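Local coordinates for protein acyl-CoA dehydrogenase (PDB 3NF4) that probably catalyses the FAD-dependent alpha,beta-dehydrogenation of an acyl-CoA thioester, holding the flavin in a pocket to which a second subunit also contributes, at residues 98-110 with 120-133. Sequence-based numbering, arbitrary orientation.
Sequences VSVHSLSSHPLLV and WLPGMLSGEQIGAY. With FAD (flavin-adenine dinucleotide), chain C.
The imidazole of H101 links G131 N, at the start of strand 131-133, to M124 O, at the end of helix 120-124. With CG anti to the backbone N (chi1 178°), ND1 accepts the N-H of G131 in the ring plane (2.9 Å). M124 O lies in that plane too, where NE2 gives it a weak bond of 3.4 Å. Histidine suits this buried place, able to accept and donate at once. Lacking a side chain, G131 lets S104 OG come within 3.1 Å of its CA, and that hydroxyl bonds H101 O. The ring of Y133 packs against the helix end, CD1 within 3.8 Å of L103 O, while its backbone O accepts from N3 of FAD. Branched leucines fill the apolar layer between helices 106-110 and 120-124: L108 CD2 reaches M124 SD at 3.9 Å, the L108 side chain slides past that of L121 in the opposite direction, and L109 crosses L121 at about a right angle. The flexible M124 chain, bent at chi2 and chi3, brings CE against S105 CB (3.7 Å). Helix 98-104 crosses strand 131-133 steeply, at 79°; strand 175-181 pairs beside that strand, and its F175 touches S104 and M124, joining the N-terminal helices to the middle-domain sheet.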
ATOM      1  N   VAL A  98       7.443 -25.368 -18.552  1.00 49.63           N
ATOM      2  CA  VAL A  98       7.325 -25.049 -19.987  1.00 51.19           C
ATOM      3  C   VAL A  98       8.172 -23.824 -20.335  1.00 51.84           C
ATOM      4  O   VAL A  98       8.906 -23.815 -21.328  1.00 53.23           O
ATOM      5  CB  VAL A  98       5.864 -24.891 -20.463  1.00 51.33           C
ATOM      6  CG1 VAL A  98       5.816 -24.373 -21.897  1.00 50.87           C
ATOM      7  CG2 VAL A  98       5.156 -26.245 -20.393  1.00 52.19           C
ATOM      8  N   SER A  99       8.098 -22.821 -19.471  1.00 51.32           N
ATOM      9  CA  SER A  99       8.853 -21.593 -19.618  1.00 51.47           C
ATOM     10  C   SER A  99      10.359 -21.823 -19.602  1.00 52.20           C
ATOM     11  O   SER A  99      11.077 -21.267 -20.414  1.00 52.60           O
ATOM     12  CB  SER A  99       8.452 -20.622 -18.508  1.00 50.14           C
ATOM     13  OG  SER A  99       8.750 -19.306 -18.889  1.00 51.37           O
ATOM     14  N   VAL A 100      10.829 -22.651 -18.674  1.00 53.10           N
ATOM     15  CA  VAL A 100      12.236 -23.015 -18.595  1.00 54.51           C
ATOM     16  C   VAL A 100      12.729 -23.719 -19.876  1.00 57.19           C
ATOM     17  O   VAL A 100      13.842 -23.446 -20.360  1.00 58.27           O
ATOM     18  CB  VAL A 100      12.527 -23.840 -17.302  1.00 54.55           C
ATOM     19  CG1 VAL A 100      13.883 -24.575 -17.375  1.00 53.86           C
ATOM     20  CG2 VAL A 100      12.448 -22.914 -16.062  1.00 51.56           C
ATOM     21  N   HIS A 101      11.889 -24.576 -20.454  1.00 58.32           N
ATOM     22  CA  HIS A 101      12.270 -25.291 -21.673  1.00 61.29           C
ATOM     23  C   HIS A 101      12.619 -24.346 -22.842  1.00 62.61           C
ATOM     24  O   HIS A 101      13.596 -24.590 -23.573  1.00 63.97           O
ATOM     25  CB  HIS A 101      11.182 -26.271 -22.072  1.00 61.60           C
ATOM     26  CG  HIS A 101      11.476 -27.016 -23.329  1.00 65.13           C
ATOM     27  ND1 HIS A 101      12.348 -28.083 -23.374  1.00 66.85           N
ATOM     28  CD2 HIS A 101      11.002 -26.862 -24.591  1.00 67.62           C
ATOM     29  CE1 HIS A 101      12.403 -28.553 -24.610  1.00 69.03           C
ATOM     30  NE2 HIS A 101      11.596 -27.830 -25.367  1.00 69.91           N
ATOM     31  N   SER A 102      11.825 -23.282 -22.998  1.00 62.51           N
ATOM     32  CA  SER A 102      12.085 -22.207 -23.955  1.00 63.58           C
ATOM     33  C   SER A 102      13.412 -21.505 -23.715  1.00 63.72           C
ATOM     34  O   SER A 102      14.190 -21.321 -24.644  1.00 65.14           O
ATOM     35  CB  SER A 102      10.968 -21.161 -23.893  1.00 63.22           C
ATOM     36  OG  SER A 102       9.840 -21.588 -24.638  1.00 66.78           O
ATOM     37  N   LEU A 103      13.665 -21.079 -22.480  1.00 62.39           N
ATOM     38  CA  LEU A 103      14.972 -20.532 -22.138  1.00 62.88           C
ATOM     39  C   LEU A 103      16.131 -21.506 -22.391  1.00 63.44           C
ATOM     40  O   LEU A 103      17.215 -21.077 -22.770  1.00 64.08           O
ATOM     41  CB  LEU A 103      15.019 -20.101 -20.674  1.00 62.08           C
ATOM     42  CG  LEU A 103      14.671 -18.676 -20.258  1.00 63.90           C
ATOM     43  CD1 LEU A 103      13.398 -18.181 -20.943  1.00 65.73           C
ATOM     44  CD2 LEU A 103      14.528 -18.635 -18.730  1.00 64.77           C
ATOM     45  N   SER A 104      15.913 -22.793 -22.154  1.00 63.18           N
ATOM     46  CA  SER A 104      16.992 -23.779 -22.304  1.00 65.31           C
ATOM     47  C   SER A 104      17.478 -23.923 -23.754  1.00 67.01           C
ATOM     48  O   SER A 104      18.656 -24.174 -23.997  1.00 68.12           O
ATOM     49  CB  SER A 104      16.625 -25.139 -21.680  1.00 64.96           C
ATOM     50  OG  SER A 104      15.929 -25.971 -22.598  1.00 65.98           O
ATOM     51  N   SER A 105      16.594 -23.706 -24.722  1.00 67.84           N
ATOM     52  CA  SER A 105      17.039 -23.748 -26.121  1.00 69.63           C
ATOM     53  C   SER A 105      17.597 -22.414 -26.662  1.00 70.43           C
ATOM     54  O   SER A 105      18.089 -22.358 -27.787  1.00 71.91           O
ATOM     55  CB  SER A 105      15.940 -24.318 -27.033  1.00 69.62           C
ATOM     56  OG  SER A 105      14.971 -23.348 -27.370  1.00 67.44           O
ATOM     57  N   HIS A 106      17.552 -21.358 -25.854  1.00 69.58           N
ATOM     58  CA  HIS A 106      17.839 -19.991 -26.355  1.00 70.38           C
ATOM     59  C   HIS A 106      19.311 -19.683 -26.747  1.00 71.75           C
ATOM     60  O   HIS A 106      19.540 -19.061 -27.786  1.00 72.75           O
ATOM     61  CB  HIS A 106      17.249 -18.918 -25.404  1.00 68.62           C
ATOM     62  CG  HIS A 106      17.784 -17.530 -25.617  1.00 68.77           C
ATOM     63  ND1 HIS A 106      17.069 -16.546 -26.264  1.00 69.76           N
ATOM     64  CD2 HIS A 106      18.950 -16.953 -25.235  1.00 68.88           C
ATOM     65  CE1 HIS A 106      17.776 -15.428 -26.284  1.00 69.92           C
ATOM     66  NE2 HIS A 106      18.925 -15.651 -25.672  1.00 68.60           N
ATOM     67  N   PRO A 107      20.298 -20.092 -25.923  1.00 72.12           N
ATOM     68  CA  PRO A 107      21.702 -19.894 -26.311  1.00 74.17           C
ATOM     69  C   PRO A 107      22.116 -20.556 -27.647  1.00 75.90           C
ATOM     70  O   PRO A 107      22.886 -19.967 -28.399  1.00 77.12           O
ATOM     71  CB  PRO A 107      22.481 -20.538 -25.159  1.00 73.95           C
ATOM     72  CG  PRO A 107      21.582 -20.469 -24.037  1.00 72.71           C
ATOM     73  CD  PRO A 107      20.205 -20.686 -24.584  1.00 71.03           C
ATOM     74  N   LEU A 108      21.622 -21.756 -27.932  1.00 76.05           N
ATOM     75  CA  LEU A 108      21.994 -22.445 -29.170  1.00 78.91           C
ATOM     76  C   LEU A 108      21.371 -21.744 -30.381  1.00 79.80           C
ATOM     77  O   LEU A 108      22.045 -21.543 -31.398  1.00 81.29           O
ATOM     78  CB  LEU A 108      21.609 -23.937 -29.127  1.00 78.65           C
ATOM     79  CG  LEU A 108      21.828 -24.852 -30.338  1.00 81.95           C
ATOM     80  CD1 LEU A 108      23.266 -24.772 -30.891  1.00 85.20           C
ATOM     81  CD2 LEU A 108      21.463 -26.324 -30.024  1.00 81.91           C
ATOM     82  N   LEU A 109      20.103 -21.351 -30.241  1.00 78.71           N
ATOM     83  CA  LEU A 109      19.360 -20.721 -31.312  1.00 79.49           C
ATOM     84  C   LEU A 109      19.919 -19.364 -31.745  1.00 80.77           C
ATOM     85  O   LEU A 109      19.886 -19.042 -32.935  1.00 82.42           O
ATOM     86  CB  LEU A 109      17.888 -20.585 -30.932  1.00 77.98           C
ATOM     87  CG  LEU A 109      17.006 -19.847 -31.951  1.00 78.24           C
ATOM     88  CD1 LEU A 109      16.610 -20.746 -33.125  1.00 79.23           C
ATOM     89  CD2 LEU A 109      15.772 -19.248 -31.272  1.00 77.30           C
ATOM     90  N   VAL A 110      20.426 -18.567 -30.801  1.00 80.42           N
ATOM     91  CA  VAL A 110      20.890 -17.211 -31.132  1.00 81.17           C
ATOM     92  C   VAL A 110      22.416 -17.108 -31.314  1.00 83.11           C
ATOM     93  O   VAL A 110      22.898 -16.240 -32.047  1.00 84.04           O
ATOM     94  CB  VAL A 110      20.339 -16.135 -30.136  1.00 79.55           C
ATOM     95  CG1 VAL A 110      20.977 -14.767 -30.374  1.00 80.15           C
ATOM     96  CG2 VAL A 110      18.821 -16.026 -30.247  1.00 78.08           C
ATOM     97  N   TRP A 120      21.430 -30.509 -33.136  1.00 92.60           N
ATOM     98  CA  TRP A 120      20.658 -30.643 -31.887  1.00 90.05           C
ATOM     99  C   TRP A 120      19.272 -29.986 -31.799  1.00 88.25           C
ATOM    100  O   TRP A 120      18.394 -30.483 -31.074  1.00 87.03           O
ATOM    101  CB  TRP A 120      21.520 -30.201 -30.708  1.00 88.83           C
ATOM    102  CG  TRP A 120      22.662 -31.132 -30.394  1.00 89.13           C
ATOM    103  CD1 TRP A 120      22.581 -32.469 -30.088  1.00 88.90           C
ATOM    104  CD2 TRP A 120      24.050 -30.787 -30.315  1.00 88.46           C
ATOM    105  NE1 TRP A 120      23.834 -32.972 -29.834  1.00 89.50           N
ATOM    106  CE2 TRP A 120      24.753 -31.961 -29.961  1.00 89.48           C
ATOM    107  CE3 TRP A 120      24.769 -29.598 -30.508  1.00 88.35           C
ATOM    108  CZ2 TRP A 120      26.141 -31.978 -29.794  1.00 90.64           C
ATOM    109  CZ3 TRP A 120      26.146 -29.613 -30.343  1.00 89.27           C
ATOM    110  CH2 TRP A 120      26.819 -30.797 -29.992  1.00 91.37           C
ATOM    111  N   LEU A 121      19.079 -28.877 -32.514  1.00 88.05           N
ATOM    112  CA  LEU A 121      17.838 -28.095 -32.410  1.00 86.12           C
ATOM    113  C   LEU A 121      16.562 -28.849 -32.760  1.00 86.03           C
ATOM    114  O   LEU A 121      15.575 -28.736 -32.038  1.00 84.80           O
ATOM    115  CB  LEU A 121      17.914 -26.766 -33.181  1.00 86.24           C
ATOM    116  CG  LEU A 121      18.289 -25.487 -32.419  1.00 84.39           C
ATOM    117  CD1 LEU A 121      18.022 -24.265 -33.277  1.00 84.48           C
ATOM    118  CD2 LEU A 121      17.540 -25.345 -31.092  1.00 82.02           C
ATOM    119  N   PRO A 122      16.572 -29.634 -33.852  1.00 87.69           N
ATOM    120  CA  PRO A 122      15.314 -30.310 -34.206  1.00 87.70           C
ATOM    121  C   PRO A 122      14.797 -31.291 -33.155  1.00 86.59           C
ATOM    122  O   PRO A 122      13.583 -31.398 -32.980  1.00 86.06           O
ATOM    123  CB  PRO A 122      15.648 -31.013 -35.536  1.00 89.97           C
ATOM    124  CG  PRO A 122      16.712 -30.135 -36.149  1.00 90.68           C
ATOM    125  CD  PRO A 122      17.562 -29.725 -34.945  1.00 89.93           C
ATOM    126  N   GLY A 123      15.698 -31.995 -32.473  1.00 86.50           N
ATOM    127  CA  GLY A 123      15.316 -32.874 -31.363  1.00 85.69           C
ATOM    128  C   GLY A 123      14.774 -32.140 -30.131  1.00 83.79           C
ATOM    129  O   GLY A 123      13.853 -32.617 -29.466  1.00 82.32           O
ATOM    130  N   MET A 124      15.341 -30.977 -29.826  1.00 83.43           N
ATOM    131  CA  MET A 124      14.846 -30.165 -28.705  1.00 82.32           C
ATOM    132  C   MET A 124      13.396 -29.704 -28.923  1.00 81.36           C
ATOM    133  O   MET A 124      12.582 -29.735 -27.987  1.00 80.04           O
ATOM    134  CB  MET A 124      15.779 -28.979 -28.444  1.00 82.06           C
ATOM    135  CG  MET A 124      17.159 -29.428 -27.962  1.00 84.16           C
ATOM    136  SD  MET A 124      18.489 -28.341 -28.476  1.00 90.13           S
ATOM    137  CE  MET A 124      18.391 -27.014 -27.287  1.00 85.10           C
ATOM    138  N   LEU A 125      13.065 -29.340 -30.166  1.00 81.68           N
ATOM    139  CA  LEU A 125      11.756 -28.758 -30.460  1.00 80.43           C
ATOM    140  C   LEU A 125      10.742 -29.794 -30.930  1.00 81.15           C
ATOM    141  O   LEU A 125       9.630 -29.443 -31.339  1.00 80.81           O
ATOM    142  CB  LEU A 125      11.885 -27.603 -31.460  1.00 80.51           C
ATOM    143  CG  LEU A 125      12.987 -26.581 -31.154  1.00 79.85           C
ATOM    144  CD1 LEU A 125      13.144 -25.585 -32.297  1.00 79.16           C
ATOM    145  CD2 LEU A 125      12.754 -25.858 -29.803  1.00 77.54           C
ATOM    146  N   SER A 126      11.119 -31.066 -30.827  1.00 81.95           N
ATOM    147  CA  SER A 126      10.332 -32.173 -31.380  1.00 83.59           C
ATOM    148  C   SER A 126       9.081 -32.462 -30.562  1.00 82.74           C
ATOM    149  O   SER A 126       8.097 -32.995 -31.090  1.00 83.47           O
ATOM    150  CB  SER A 126      11.185 -33.453 -31.451  1.00 84.92           C
ATOM    151  OG  SER A 126      11.297 -34.054 -30.160  1.00 84.61           O
ATOM    152  N   GLY A 127       9.139 -32.144 -29.268  1.00 81.15           N
ATOM    153  CA  GLY A 127       8.019 -32.380 -28.370  1.00 80.45           C
ATOM    154  C   GLY A 127       8.226 -33.552 -27.425  1.00 80.66           C
ATOM    155  O   GLY A 127       7.399 -33.804 -26.543  1.00 79.83           O
ATOM    156  N   GLU A 128       9.331 -34.270 -27.609  1.00 81.63           N
ATOM    157  CA  GLU A 128       9.638 -35.438 -26.785  1.00 81.68           C
ATOM    158  C   GLU A 128      10.716 -35.131 -25.747  1.00 80.56           C
ATOM    159  O   GLU A 128      10.864 -35.876 -24.771  1.00 80.56           O
ATOM    160  CB  GLU A 128      10.053 -36.626 -27.669  1.00 83.49           C
ATOM    161  N   GLN A 129      11.456 -34.041 -25.954  1.00 79.45           N
ATOM    162  CA  GLN A 129      12.564 -33.687 -25.066  1.00 78.71           C
ATOM    163  C   GLN A 129      12.186 -32.605 -24.012  1.00 76.51           C
ATOM    164  O   GLN A 129      11.180 -31.891 -24.173  1.00 75.42           O
ATOM    165  CB  GLN A 129      13.802 -33.283 -25.885  1.00 79.91           C
ATOM    166  CG  GLN A 129      14.528 -34.444 -26.588  1.00 82.93           C
ATOM    167  CD  GLN A 129      15.849 -34.032 -27.259  1.00 86.17           C
ATOM    168  OE1 GLN A 129      16.557 -33.136 -26.787  1.00 87.88           O
ATOM    169  NE2 GLN A 129      16.187 -34.700 -28.359  1.00 87.05           N
ATOM    170  N   ILE A 130      12.970 -32.516 -22.929  1.00 74.91           N
ATOM    171  CA  ILE A 130      12.795 -31.470 -21.902  1.00 72.53           C
ATOM    172  C   ILE A 130      14.140 -30.846 -21.550  1.00 71.15           C
ATOM    173  O   ILE A 130      15.099 -31.566 -21.226  1.00 71.47           O
ATOM    174  CB  ILE A 130      12.158 -31.992 -20.594  1.00 72.01           C
ATOM    175  CG1 ILE A 130      10.929 -32.856 -20.872  1.00 73.93           C
ATOM    176  CG2 ILE A 130      11.708 -30.830 -19.748  1.00 71.78           C
ATOM    177  CD1 ILE A 130      10.773 -34.039 -19.916  1.00 75.72           C
ATOM    178  N   GLY A 131      14.199 -29.512 -21.628  1.00 68.49           N
ATOM    179  CA  GLY A 131      15.396 -28.752 -21.307  1.00 66.71           C
ATOM    180  C   GLY A 131      15.420 -28.102 -19.924  1.00 64.80           C
ATOM    181  O   GLY A 131      14.381 -27.759 -19.344  1.00 62.46           O
ATOM    182  N   ALA A 132      16.626 -27.945 -19.394  1.00 64.17           N
ATOM    183  CA  ALA A 132      16.815 -27.235 -18.150  1.00 63.14           C
ATOM    184  C   ALA A 132      17.950 -26.226 -18.312  1.00 63.78           C
ATOM    185  O   ALA A 132      18.752 -26.313 -19.264  1.00 65.13           O
ATOM    186  CB  ALA A 132      17.076 -28.196 -16.998  1.00 62.65           C
ATOM    187  N   TYR A 133      17.994 -25.269 -17.389  1.00 62.41           N
ATOM    188  CA  TYR A 133      18.847 -24.095 -17.486  1.00 62.82           C
ATOM    189  C   TYR A 133      19.581 -23.968 -16.131  1.00 62.72           C
ATOM    190  O   TYR A 133      18.922 -23.962 -15.079  1.00 61.09           O
ATOM    191  CB  TYR A 133      17.942 -22.894 -17.766  1.00 61.87           C
ATOM    192  CG  TYR A 133      18.620 -21.590 -18.135  1.00 63.29           C
ATOM    193  CD1 TYR A 133      18.987 -21.321 -19.448  1.00 63.52           C
ATOM    194  CD2 TYR A 133      18.828 -20.592 -17.177  1.00 64.48           C
ATOM    195  CE1 TYR A 133      19.596 -20.114 -19.806  1.00 64.88           C
ATOM    196  CE2 TYR A 133      19.431 -19.370 -17.525  1.00 65.69           C
ATOM    197  CZ  TYR A 133      19.812 -19.147 -18.846  1.00 66.29           C
ATOM    198  OH  TYR A 133      20.403 -17.960 -19.209  1.00 67.52           O
TER
HETATM  199  PA  FAD C 384      20.206 -13.633  -2.595  1.00 65.11           P
HETATM  200  O1A FAD C 384      20.927 -13.159  -3.827  1.00 65.34           O
HETATM  201  O2A FAD C 384      21.044 -14.187  -1.474  1.00 66.49           O
HETATM  202  O5B FAD C 384      19.344 -12.407  -1.997  1.00 64.51           O
HETATM  203  C5B FAD C 384      18.763 -12.389  -0.694  1.00 61.57           C
HETATM  204  C4B FAD C 384      18.027 -11.058  -0.483  1.00 60.86           C
HETATM  205  O4B FAD C 384      18.896  -9.918  -0.658  1.00 61.61           O
HETATM  206  C3B FAD C 384      16.881 -10.896  -1.474  1.00 60.14           C
HETATM  207  O3B FAD C 384      15.761 -10.332  -0.794  1.00 58.43           O
HETATM  208  C2B FAD C 384      17.395  -9.893  -2.494  1.00 61.58           C
HETATM  209  O2B FAD C 384      16.322  -9.185  -3.154  1.00 60.55           O
HETATM  210  C1B FAD C 384      18.370  -9.035  -1.664  1.00 61.15           C
HETATM  211  N9A FAD C 384      19.413  -8.496  -2.572  1.00 62.18           N
HETATM  212  C8A FAD C 384      20.384  -9.215  -3.208  1.00 61.83           C
HETATM  213  N7A FAD C 384      21.110  -8.378  -3.981  1.00 60.55           N
HETATM  214  C5A FAD C 384      20.597  -7.135  -3.824  1.00 61.77           C
HETATM  215  C6A FAD C 384      20.924  -5.886  -4.346  1.00 63.28           C
HETATM  216  N6A FAD C 384      21.955  -5.773  -5.219  1.00 63.45           N
HETATM  217  N1A FAD C 384      20.198  -4.789  -3.975  1.00 63.08           N
HETATM  218  C2A FAD C 384      19.167  -4.899  -3.114  1.00 61.39           C
HETATM  219  N3A FAD C 384      18.829  -6.099  -2.611  1.00 61.02           N
HETATM  220  C4A FAD C 384      19.522  -7.217  -2.944  1.00 60.74           C
HETATM  221  N1  FAD C 384      18.200 -20.555 -10.895  1.00 76.42           N
HETATM  222  C2  FAD C 384      18.612 -20.937 -12.144  1.00 78.80           C
HETATM  223  O2  FAD C 384      19.654 -20.448 -12.654  1.00 80.23           O
HETATM  224  N3  FAD C 384      17.899 -21.850 -12.855  1.00 77.55           N
HETATM  225  C4  FAD C 384      16.764 -22.401 -12.351  1.00 75.96           C
HETATM  226  O4  FAD C 384      16.138 -23.245 -13.043  1.00 74.82           O
HETATM  227  C4X FAD C 384      16.317 -22.017 -11.072  1.00 73.88           C
HETATM  228  N5  FAD C 384      15.192 -22.565 -10.540  1.00 70.63           N
HETATM  229  C5X FAD C 384      14.798 -22.202  -9.291  1.00 69.21           C
HETATM  230  C6  FAD C 384      13.645 -22.767  -8.743  1.00 67.12           C
HETATM  231  C7  FAD C 384      13.215 -22.414  -7.463  1.00 65.86           C
HETATM  232  C7M FAD C 384      11.963 -23.052  -6.908  1.00 61.55           C
HETATM  233  C8  FAD C 384      13.962 -21.478  -6.737  1.00 66.62           C
HETATM  234  C8M FAD C 384      13.595 -21.019  -5.350  1.00 64.67           C
HETATM  235  C9  FAD C 384      15.107 -20.914  -7.293  1.00 68.49           C
HETATM  236  C9A FAD C 384      15.542 -21.258  -8.563  1.00 69.32           C
HETATM  237  N10 FAD C 384      16.664 -20.689  -9.081  1.00 72.46           N
HETATM  238  C10 FAD C 384      17.071 -21.075 -10.329  1.00 74.32           C
HETATM  239  C1' FAD C 384      17.455 -19.691  -8.297  1.00 72.65           C
HETATM  240  C2' FAD C 384      16.794 -18.295  -8.155  1.00 71.90           C
HETATM  241  O2' FAD C 384      16.832 -17.605  -9.421  1.00 71.46           O
HETATM  242  C3' FAD C 384      17.394 -17.468  -6.980  1.00 70.34           C
HETATM  243  O3' FAD C 384      17.035 -18.130  -5.759  1.00 68.73           O
HETATM  244  C4' FAD C 384      16.966 -15.988  -6.851  1.00 69.85           C
HETATM  245  O4' FAD C 384      17.056 -15.294  -8.108  1.00 72.09           O
HETATM  246  C5' FAD C 384      17.696 -15.136  -5.778  1.00 69.49           C
HETATM  247  O5' FAD C 384      19.051 -15.503  -5.415  1.00 69.88           O
HETATM  248  P   FAD C 384      19.396 -16.017  -3.913  1.00 68.79           P
HETATM  249  O1P FAD C 384      18.423 -17.125  -3.549  1.00 67.82           O
HETATM  250  O2P FAD C 384      20.865 -16.311  -3.782  1.00 69.14           O
HETATM  251  O3P FAD C 384      19.058 -14.702  -3.021  1.00 66.45           O